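Local coordinates for protein glycoside hydrolase YxiA (Bacillus licheniformis, PDB 3LV4) that probably hydrolyses glycosidic bonds in arabinan, as a calcium-binding member of glycoside hydrolase family 43, at residues Lys65-Trp70 with Lys120-Lys125; Gln212-Tyr217 with Gly241-Ala246; Met275-Phe280 with Gly285-Gly290. All coordinates share one frame; numbering follows the deposited sequence.

Contact 1 (Lys65-Trp70 with Lys120-Lys125)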
loop_
_atom_site.group_PDB
_atom_site.type_symbol
_atom_site.label_atom_id
_atom_site.label_comp_id
_atom_site.label_asym_id
_atom_site.label_seq_id
_atom_site.Cartn_x
_atom_site.Cartn_y
_atom_site.Cartn_z
ATOM N N LYS A 65 25.834 -11.864 -1.589
ATOM C CA LYS A 65 26.973 -10.994 -1.867
ATOM C C LYS A 65 26.904 -10.334 -3.244
ATOM O O LYS A 65 27.286 -9.174 -3.380
ATOM C CB LYS A 65 28.309 -11.729 -1.697
ATOM C CG LYS A 65 28.537 -12.843 -2.693
ATOM C CD LYS A 65 29.795 -13.642 -2.342
ATOM C CE LYS A 65 29.939 -14.875 -3.223
ATOM N NZ LYS A 65 31.096 -15.719 -2.810
ATOM N N GLU A 66 26.419 -11.057 -4.256
ATOM C CA GLU A 66 26.406 -10.500 -5.608
ATOM C C GLU A 66 25.496 -9.288 -5.676
ATOM O O GLU A 66 25.754 -8.340 -6.422
ATOM C CB GLU A 66 25.971 -11.533 -6.656
ATOM C CG GLU A 66 27.011 -12.583 -6.989
ATOM C CD GLU A 66 26.934 -13.803 -6.080
ATOM O OE1 GLU A 66 25.994 -13.889 -5.251
ATOM O OE2 GLU A 66 27.817 -14.681 -6.203
ATOM N N THR A 67 24.434 -9.316 -4.881
ATOM C CA THR A 67 23.455 -8.238 -4.874
ATOM C C THR A 67 24.013 -7.018 -4.140
ATOM O O THR A 67 23.918 -5.887 -4.625
ATOM C CB THR A 67 22.125 -8.717 -4.243
ATOM O OG1 THR A 67 21.482 -9.604 -5.160
ATOM C CG2 THR A 67 21.185 -7.539 -3.948
ATOM N N PHE A 68 24.621 -7.242 -2.982
ATOM C CA PHE A 68 25.260 -6.130 -2.287
ATOM C C PHE A 68 26.373 -5.515 -3.133
ATOM O O PHE A 68 26.550 -4.296 -3.141
ATOM C CB PHE A 68 25.769 -6.538 -0.904
ATOM C CG PHE A 68 24.683 -6.979 0.029
ATOM C CD1 PHE A 68 23.664 -6.102 0.392
ATOM C CD2 PHE A 68 24.680 -8.265 0.550
ATOM C CE1 PHE A 68 22.650 -6.511 1.247
ATOM C CE2 PHE A 68 23.677 -8.680 1.412
ATOM C CZ PHE A 68 22.656 -7.807 1.758
ATOM N N GLU A 69 27.112 -6.347 -3.860
ATOM C CA GLU A 69 28.205 -5.846 -4.690
ATOM C C GLU A 69 27.708 -5.011 -5.861
ATOM O O GLU A 69 28.309 -3.984 -6.191
ATOM C CB GLU A 69 29.068 -6.990 -5.222
ATOM C CG GLU A 69 29.850 -7.735 -4.149
ATOM C CD GLU A 69 30.578 -8.951 -4.707
ATOM O OE1 GLU A 69 30.545 -9.149 -5.945
ATOM O OE2 GLU A 69 31.176 -9.705 -3.908
ATOM N N TRP A 70 26.630 -5.460 -6.502
ATOM C CA TRP A 70 26.062 -4.726 -7.625
ATOM C C TRP A 70 25.452 -3.412 -7.168
ATOM O O TRP A 70 25.684 -2.356 -7.773
ATOM C CB TRP A 70 24.989 -5.543 -8.358
ATOM C CG TRP A 70 24.359 -4.740 -9.460
ATOM C CD1 TRP A 70 23.197 -4.012 -9.393
ATOM C CD2 TRP A 70 24.879 -4.540 -10.782
ATOM N NE1 TRP A 70 22.960 -3.394 -10.597
ATOM C CE2 TRP A 70 23.975 -3.698 -11.465
ATOM C CE3 TRP A 70 26.013 -5.003 -11.460
ATOM C CZ2 TRP A 70 24.170 -3.309 -12.794
ATOM C CZ3 TRP A 70 26.206 -4.613 -12.788
ATOM C CH2 TRP A 70 25.288 -3.776 -13.435
ATOM N N LYS A 120 18.721 -18.225 -5.038
ATOM C CA LYS A 120 18.630 -18.937 -6.307
ATOM C C LYS A 120 19.193 -18.093 -7.442
ATOM O O LYS A 120 19.342 -18.572 -8.575
ATOM C CB LYS A 120 17.181 -19.327 -6.617
ATOM C CG LYS A 120 16.585 -20.327 -5.633
ATOM C CD LYS A 120 15.216 -20.816 -6.104
ATOM C CE LYS A 120 15.275 -21.450 -7.491
ATOM N NZ LYS A 120 13.922 -21.859 -7.988
ATOM N N GLY A 121 19.486 -16.828 -7.148
ATOM C CA GLY A 121 20.124 -15.958 -8.121
ATOM C C GLY A 121 19.416 -14.649 -8.432
ATOM O O GLY A 121 18.197 -14.511 -8.249
ATOM N N ILE A 122 20.207 -13.685 -8.905
ATOM C CA ILE A 122 19.709 -12.420 -9.432
ATOM C C ILE A 122 19.102 -12.637 -10.811
ATOM O O ILE A 122 19.677 -13.363 -11.631
ATOM C CB ILE A 122 20.867 -11.415 -9.583
ATOM C CG1 ILE A 122 21.494 -11.107 -8.209
ATOM C CG2 ILE A 122 20.393 -10.152 -10.320
ATOM C CD1 ILE A 122 22.802 -10.319 -8.273
ATOM N N PHE A 123 17.963 -12.004 -11.087
ATOM C CA PHE A 123 17.330 -12.155 -12.403
ATOM C C PHE A 123 16.957 -10.832 -13.078
ATOM O O PHE A 123 16.540 -10.827 -14.231
ATOM C CB PHE A 123 16.126 -13.123 -12.364
ATOM C CG PHE A 123 14.979 -12.658 -11.495
ATOM C CD1 PHE A 123 13.984 -11.832 -12.016
ATOM C CD2 PHE A 123 14.890 -13.057 -10.173
ATOM C CE1 PHE A 123 12.925 -11.409 -11.232
ATOM C CE2 PHE A 123 13.825 -12.637 -9.369
ATOM C CZ PHE A 123 12.844 -11.817 -9.894
ATOM N N LEU A 124 17.123 -9.717 -12.368
ATOM C CA LEU A 124 16.910 -8.398 -12.958
ATOM C C LEU A 124 17.942 -7.430 -12.387
ATOM O O LEU A 124 18.271 -7.502 -11.206
ATOM C CB LEU A 124 15.490 -7.899 -12.657
ATOM C CG LEU A 124 14.518 -7.484 -13.766
ATOM C CD1 LEU A 124 14.532 -8.401 -14.962
ATOM C CD2 LEU A 124 13.099 -7.339 -13.201
ATOM N N LYS A 125 18.464 -6.539 -13.233
ATOM C CA LYS A 125 19.359 -5.480 -12.771
ATOM C C LYS A 125 18.964 -4.156 -13.398
ATOM O O LYS A 125 18.421 -4.131 -14.503
ATOM C CB LYS A 125 20.815 -5.781 -13.150
ATOM C CG LYS A 125 21.498 -6.858 -12.320
ATOM C CD LYS A 125 22.914 -7.115 -12.861
ATOM C CE LYS A 125 23.732 -7.991 -11.932
ATOM N NZ LYS A 125 25.021 -8.399 -12.569
#

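Contact 2 (Gln212-Tyr217 with Gly241-Ala246)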
loop_
_atom_site.group_PDB
_atom_site.type_symbol
_atom_site.label_atom_id
_atom_site.label_comp_id
_atom_site.label_asym_id
_atom_site.label_seq_id
_atom_site.Cartn_x
_atom_site.Cartn_y
_atom_site.Cartn_z
ATOM N N GLN A 212 -14.854 -8.344 -8.579
ATOM C CA GLN A 212 -14.081 -8.988 -9.651
ATOM C C GLN A 212 -13.108 -8.046 -10.359
ATOM O O GLN A 212 -12.798 -8.214 -11.548
ATOM C CB GLN A 212 -14.994 -9.709 -10.647
ATOM C CG GLN A 212 -15.874 -10.747 -9.971
ATOM C CD GLN A 212 -16.590 -11.645 -10.955
ATOM O OE1 GLN A 212 -16.996 -11.207 -12.028
ATOM N NE2 GLN A 212 -16.751 -12.914 -10.592
ATOM N N TYR A 213 -12.618 -7.069 -9.605
ATOM C CA TYR A 213 -11.527 -6.208 -10.055
ATOM C C TYR A 213 -10.228 -6.583 -9.369
ATOM O O TYR A 213 -10.223 -6.998 -8.195
ATOM C CB TYR A 213 -11.802 -4.743 -9.722
ATOM C CG TYR A 213 -12.798 -4.063 -10.621
ATOM C CD1 TYR A 213 -12.425 -3.581 -11.873
ATOM C CD2 TYR A 213 -14.108 -3.868 -10.207
ATOM C CE1 TYR A 213 -13.345 -2.941 -12.687
ATOM C CE2 TYR A 213 -15.028 -3.235 -11.014
ATOM C CZ TYR A 213 -14.646 -2.773 -12.248
ATOM O OH TYR A 213 -15.575 -2.135 -13.039
ATOM N N TYR A 214 -9.133 -6.428 -10.108
ATOM C CA TYR A 214 -7.808 -6.355 -9.517
ATOM C C TYR A 214 -7.553 -4.894 -9.146
ATOM O O TYR A 214 -7.784 -3.987 -9.955
ATOM C CB TYR A 214 -6.736 -6.841 -10.499
ATOM C CG TYR A 214 -6.870 -8.305 -10.832
ATOM C CD1 TYR A 214 -7.729 -8.731 -11.841
ATOM C CD2 TYR A 214 -6.150 -9.261 -10.132
ATOM C CE1 TYR A 214 -7.866 -10.062 -12.148
ATOM C CE2 TYR A 214 -6.278 -10.606 -10.427
ATOM C CZ TYR A 214 -7.139 -11.001 -11.439
ATOM O OH TYR A 214 -7.278 -12.333 -11.740
ATOM N N TYR A 215 -7.103 -4.668 -7.917
ATOM C CA TYR A 215 -6.751 -3.323 -7.466
ATOM C C TYR A 215 -5.251 -3.127 -7.395
ATOM O O TYR A 215 -4.547 -3.852 -6.684
ATOM C CB TYR A 215 -7.399 -3.009 -6.112
ATOM C CG TYR A 215 -8.899 -3.059 -6.199
ATOM C CD1 TYR A 215 -9.637 -1.919 -6.501
ATOM C CD2 TYR A 215 -9.581 -4.258 -6.017
ATOM C CE1 TYR A 215 -11.018 -1.972 -6.606
ATOM C CE2 TYR A 215 -10.961 -4.320 -6.125
ATOM C CZ TYR A 215 -11.671 -3.176 -6.415
ATOM O OH TYR A 215 -13.039 -3.246 -6.517
ATOM N N LEU A 216 -4.771 -2.140 -8.147
ATOM C CA LEU A 216 -3.366 -1.759 -8.108
ATOM C C LEU A 216 -3.170 -0.671 -7.063
ATOM O O LEU A 216 -3.530 0.489 -7.288
ATOM C CB LEU A 216 -2.916 -1.258 -9.478
ATOM C CG LEU A 216 -1.522 -0.633 -9.577
ATOM C CD1 LEU A 216 -0.439 -1.663 -9.219
ATOM C CD2 LEU A 216 -1.317 -0.090 -10.989
ATOM N N TYR A 217 -2.631 -1.060 -5.909
ATOM C CA TYR A 217 -2.228 -0.109 -4.889
ATOM C C TYR A 217 -0.824 0.371 -5.203
ATOM O O TYR A 217 -0.020 -0.368 -5.777
ATOM C CB TYR A 217 -2.263 -0.750 -3.496
ATOM C CG TYR A 217 -3.657 -1.093 -3.039
ATOM C CD1 TYR A 217 -4.225 -2.326 -3.335
ATOM C CD2 TYR A 217 -4.414 -0.178 -2.318
ATOM C CE1 TYR A 217 -5.501 -2.642 -2.912
ATOM C CE2 TYR A 217 -5.690 -0.480 -1.896
ATOM C CZ TYR A 217 -6.230 -1.707 -2.198
ATOM O OH TYR A 217 -7.499 -2.001 -1.777
ATOM N N GLY A 241 -3.560 -5.189 -16.195
ATOM C CA GLY A 241 -4.132 -3.955 -16.708
ATOM C C GLY A 241 -4.874 -4.120 -18.021
ATOM O O GLY A 241 -5.127 -5.242 -18.469
ATOM N N PRO A 242 -5.229 -3.000 -18.662
ATOM C CA PRO A 242 -4.921 -1.621 -18.254
ATOM C C PRO A 242 -5.650 -1.189 -16.989
ATOM O O PRO A 242 -6.815 -1.550 -16.779
ATOM C CB PRO A 242 -5.414 -0.788 -19.443
ATOM C CG PRO A 242 -6.476 -1.643 -20.082
ATOM C CD PRO A 242 -6.003 -3.051 -19.917
ATOM N N TYR A 243 -4.956 -0.408 -16.168
ATOM C CA TYR A 243 -5.505 0.112 -14.922
ATOM C C TYR A 243 -6.035 1.525 -15.107
ATOM O O TYR A 243 -5.454 2.332 -15.850
ATOM C CB TYR A 243 -4.451 0.068 -13.801
ATOM C CG TYR A 243 -4.264 -1.321 -13.239
ATOM C CD1 TYR A 243 -3.285 -2.179 -13.743
ATOM C CD2 TYR A 243 -5.085 -1.783 -12.215
ATOM C CE1 TYR A 243 -3.133 -3.470 -13.234
ATOM C CE2 TYR A 243 -4.941 -3.057 -11.697
ATOM C CZ TYR A 243 -3.967 -3.895 -12.208
ATOM O OH TYR A 243 -3.849 -5.150 -11.684
ATOM N N TYR A 244 -7.147 1.807 -14.430
ATOM C CA TYR A 244 -7.843 3.089 -14.536
ATOM C C TYR A 244 -8.181 3.601 -13.155
ATOM O O TYR A 244 -8.408 2.805 -12.233
ATOM C CB TYR A 244 -9.160 2.939 -15.317
ATOM C CG TYR A 244 -8.963 2.537 -16.756
ATOM C CD1 TYR A 244 -9.055 1.204 -17.148
ATOM C CD2 TYR A 244 -8.673 3.489 -17.721
ATOM C CE1 TYR A 244 -8.867 0.839 -18.468
ATOM C CE2 TYR A 244 -8.480 3.135 -19.036
ATOM C CZ TYR A 244 -8.580 1.811 -19.408
ATOM O OH TYR A 244 -8.390 1.471 -20.733
ATOM N N ASP A 245 -8.232 4.923 -13.010
ATOM C CA ASP A 245 -8.711 5.501 -11.757
ATOM C C ASP A 245 -10.225 5.725 -11.830
ATOM O O ASP A 245 -10.875 5.269 -12.779
ATOM C CB ASP A 245 -7.913 6.758 -11.336
ATOM C CG ASP A 245 -8.100 7.952 -12.272
ATOM O OD1 ASP A 245 -9.057 7.971 -13.082
ATOM O OD2 ASP A 245 -7.287 8.903 -12.160
ATOM N N ALA A 246 -10.803 6.392 -10.835
ATOM C CA ALA A 246 -12.262 6.474 -10.783
ATOM C C ALA A 246 -12.863 7.472 -11.785
ATOM O O ALA A 246 -14.070 7.474 -12.013
ATOM C CB ALA A 246 -12.754 6.738 -9.350
#

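Contact 3 (Met275-Phe280 with Gly285-Gly290)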
loop_
_atom_site.group_PDB
_atom_site.type_symbol
_atom_site.label_atom_id
_atom_site.label_comp_id
_atom_site.label_asym_id
_atom_site.label_seq_id
_atom_site.Cartn_x
_atom_site.Cartn_y
_atom_site.Cartn_z
HETATM N N MSE A 275 -5.492 7.978 1.370
HETATM C CA MSE A 275 -5.047 8.448 2.682
HETATM C C MSE A 275 -3.776 9.281 2.556
HETATM O O MSE A 275 -2.821 8.863 1.890
HETATM C CB MSE A 275 -4.799 7.246 3.604
HETATM C CG MSE A 275 -4.246 7.589 4.980
HETATM SE SE MSE A 275 -3.928 5.957 6.065
HETATM C CE MSE A 275 -3.141 4.813 4.696
ATOM N N GLY A 276 -3.778 10.461 3.180
ATOM C CA GLY A 276 -2.577 11.268 3.337
ATOM C C GLY A 276 -2.291 11.554 4.807
ATOM O O GLY A 276 -2.774 10.836 5.686
ATOM N N ASN A 277 -1.520 12.603 5.078
ATOM C CA ASN A 277 -1.160 12.973 6.448
ATOM C C ASN A 277 -2.357 13.613 7.144
ATOM O O ASN A 277 -3.033 14.464 6.561
ATOM C CB ASN A 277 -0.027 13.998 6.456
ATOM C CG ASN A 277 1.250 13.510 5.781
ATOM O OD1 ASN A 277 1.351 12.367 5.337
ATOM N ND2 ASN A 277 2.241 14.397 5.710
ATOM N N PHE A 278 -2.617 13.234 8.393
ATOM C CA PHE A 278 -3.807 13.734 9.075
ATOM C C PHE A 278 -3.669 13.613 10.580
ATOM O O PHE A 278 -2.832 12.863 11.084
ATOM C CB PHE A 278 -5.029 12.921 8.662
ATOM C CG PHE A 278 -5.030 11.533 9.227
ATOM C CD1 PHE A 278 -5.606 11.280 10.460
ATOM C CD2 PHE A 278 -4.419 10.485 8.543
ATOM C CE1 PHE A 278 -5.581 9.999 11.001
ATOM C CE2 PHE A 278 -4.402 9.199 9.079
ATOM C CZ PHE A 278 -4.979 8.962 10.306
ATOM N N SER A 279 -4.525 14.333 11.293
ATOM C CA SER A 279 -4.605 14.213 12.738
ATOM C C SER A 279 -6.028 14.538 13.168
ATOM O O SER A 279 -6.527 15.636 12.907
ATOM C CB SER A 279 -3.608 15.152 13.412
ATOM O OG SER A 279 -3.605 14.940 14.813
ATOM N N PHE A 280 -6.698 13.570 13.782
ATOM C CA PHE A 280 -8.024 13.809 14.336
ATOM C C PHE A 280 -7.878 14.582 15.639
ATOM O O PHE A 280 -7.257 14.102 16.590
ATOM C CB PHE A 280 -8.737 12.493 14.630
ATOM C CG PHE A 280 -9.346 11.834 13.418
ATOM C CD1 PHE A 280 -10.476 12.374 12.813
ATOM C CD2 PHE A 280 -8.820 10.648 12.913
ATOM C CE1 PHE A 280 -11.057 11.762 11.710
ATOM C CE2 PHE A 280 -9.399 10.025 11.801
ATOM C CZ PHE A 280 -10.527 10.585 11.205
ATOM N N GLY A 285 -2.068 10.858 15.041
ATOM C CA GLY A 285 -2.203 11.022 13.600
ATOM C C GLY A 285 -1.108 10.294 12.836
ATOM O O GLY A 285 -0.254 9.652 13.454
ATOM N N TYR A 286 -1.138 10.386 11.502
ATOM C CA TYR A 286 -0.138 9.740 10.641
ATOM C C TYR A 286 0.571 10.750 9.740
ATOM O O TYR A 286 -0.037 11.720 9.275
ATOM C CB TYR A 286 -0.768 8.690 9.703
ATOM C CG TYR A 286 -1.383 7.462 10.344
ATOM C CD1 TYR A 286 -1.168 7.151 11.682
ATOM C CD2 TYR A 286 -2.184 6.609 9.589
ATOM C CE1 TYR A 286 -1.746 6.012 12.250
ATOM C CE2 TYR A 286 -2.758 5.479 10.133
ATOM C CZ TYR A 286 -2.542 5.186 11.464
ATOM O OH TYR A 286 -3.132 4.063 11.993
ATOM N N VAL A 287 1.850 10.483 9.474
ATOM C CA VAL A 287 2.648 11.244 8.521
ATOM C C VAL A 287 3.258 10.256 7.532
ATOM O O VAL A 287 3.818 9.235 7.936
ATOM C CB VAL A 287 3.783 12.035 9.237
ATOM C CG1 VAL A 287 4.741 12.661 8.228
ATOM C CG2 VAL A 287 3.194 13.107 10.134
ATOM N N SER A 288 3.140 10.557 6.240
ATOM C CA SER A 288 3.605 9.657 5.180
ATOM C C SER A 288 3.220 8.181 5.354
ATOM O O SER A 288 4.070 7.298 5.253
ATOM C CB SER A 288 5.118 9.789 4.979
ATOM O OG SER A 288 5.444 11.054 4.407
ATOM N N PRO A 289 1.930 7.901 5.600
ATOM C CA PRO A 289 1.529 6.489 5.629
ATOM C C PRO A 289 1.624 5.907 4.213
ATOM O O PRO A 289 1.185 6.553 3.262
ATOM C CB PRO A 289 0.071 6.556 6.106
ATOM C CG PRO A 289 -0.408 7.912 5.650
ATOM C CD PRO A 289 0.789 8.815 5.808
ATOM N N GLY A 290 2.204 4.722 4.055
ATOM C CA GLY A 290 2.368 4.178 2.720
ATOM C C GLY A 290 3.179 2.898 2.617
ATOM O O GLY A 290 3.418 2.197 3.606
HETATM O O HOH W 1 -1.469 6.706 2.506
HETATM O O HOH W 2 4.725 13.645 4.481
#

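Contact 1 (Lys65-Trp70 with Lys120-Lys125)
T67 and I122 mark the nearest backbone approach of helix 65-70 to strand 120-125, with the segment axes 9.0 Å apart and their N-to-C directions 35° from parallel. The contact is carried mainly by K125, which lays its extended chain over one face of the W70 indole. K125 CD sits 3.8 Å from the centroid of the W70 six-membered ring and almost on the ring normal, a CH-pi contact. K125 NZ lies further out, 4.3 Å from that centroid and 33° off the normal, so the cation-pi interaction is off-centre. W70 CG is anti to the backbone N (chi1 177°), which turns the indole toward the strand, and W70 NE1 is hydrogen-bonded to S126 O. R102 makes a second cation-pi contact with W70. Nearer the start of the helix, I122 turns its CG1-CD1 branch to it: I122 CG1 is 3.4 Å from T67 OG1, and I122 CD1 is 3.8 Å from E66 CB. The helix packs against the four-stranded antiparallel sheet, T67 also meeting Y93 and A95 and W70 meeting A104. No hydrogen bond crosses between the segments, which implies cohesion by methylene-to-ring packing and the attraction of the lysine charge for the indole electrons.

Contact 2 (Gln212-Tyr217 with Gly241-Ala246)
L216 lies over one face of the Y243 ring, with L216 CB 3.7 Å from the ring centroid and 22° off the normal, a CH-pi contact displaced toward the rim. L216 CB comes within 3.5 Å of Y243 CE2. L216 CG stands anti to the backbone N (chi1 172°), and L216 CD2 thereby reaches the inner end of the same ring, 3.9 Å from Y243 CG. At the ring edge, near its plane, Y214 O comes within 3.5 Å of Y243 CE2. The Y243 hydroxyl passes the root of the Y214 side chain, Y243 OH to Y214 CB 3.5 Å, whereas the Y214 ring heads away and its own hydroxyl is hydrogen-bonded to Q155 N.

Strand 213-220 belongs to an antiparallel run with 200-208 and 230-236, which fits one blade of the five-bladed beta-propeller of family 43. The loop after 230-236 folds back over this blade and delivers Y243 to it.

No hydrogen bond joins the segments; the Y243 hydroxyl is instead held by P239 O, which fixes the far end of the ring. Were Y243 an alanine, L216 would probably lose its cover on this side and P239 O its hydroxyl mate. I205 and S236, from the two strands flanking 213-220, also touch the Y243 side chain. Further out, the peptide bond between G241 and P242 is cis, and P242 O accepts a hydrogen bond from S236 OG. A CB on G241 would be crowded by Y243 CD1.

Contact 3 (Met275-Phe280 with Gly285-Gly290)
F278 and Y286 meet as an offset edge-to-face pair, the edge of the F278 ring turned to the face of Y286, with centroids 5.1 Å apart and planes at 61°. F278 CZ lies over one face of Y286, offset toward the rim, and F278 CE2 makes the closest touch, 3.4 Å from Y286 CD2. The F278 ring has Y286 N over the centre of one face and G276 O in plane at its edge. At the edge of the Y286 ring, also in plane, lies the selenium of M275 (present as selenomethionine), its SE 4.0 Å from Y286 CD2: a Met-aromatic contact. F278 CG stands between the backbone N and the carbonyl carbon (chi1 71°), which folds the ring back across the partner strand. W439 meets F278 edge-to-face, and Y286 OH is hydrogen-bonded to H323 NE2.

Beneath the rings, F278 and Y286 form an antiparallel hydrogen-bonded pair: F278 N to Y286 O is 3.1 Å and Y286 N to F278 O is 3.0 Å. A CB on G285 would clash with F278 O, and its backbone angles by themselves call for glycine. Further along, S288 N donates to N277 OD1 at 2.7 Å, from 47° above the carbonyl plane. One water links N277 ND2 with S288 OG, which is also hydrogen-bonded to A224 O; a second donates to both M275 O and P289 O, bridging the two backbones. P289 packs its CG 3.9 Å from M275 CG.

The chain turns a corner at V287 and S288, so this short pairing joins strands 272-280 and 285-296 of different sheets. Such a passage is consistent with a blade-to-blade link of a beta-propeller, and the intervening loop carries the calcium ligand N281.

In the fold
From the N terminus, contact 1 comes first: it closes the long stretch from helix 65-71 through strands 80-83, 89-96 and 103-110, bringing the helix back to the last strand of that four-stranded sheet. Contact 2 closes a shorter loop, from strand 213-220 through 230-236 to the irregular segment 241-246. Contact 3 spans four residues and joins strand 272-280, which pairs with 230-236, to strand 285-296 of the following sheet. The three are in series, neither nesting nor crossing. Contact 1 stands apart at the surface, while contacts 2 and 3, about 9 Å apart at nearest atoms, reach the same run of strands, which continues through 371-378 toward the C-terminal part.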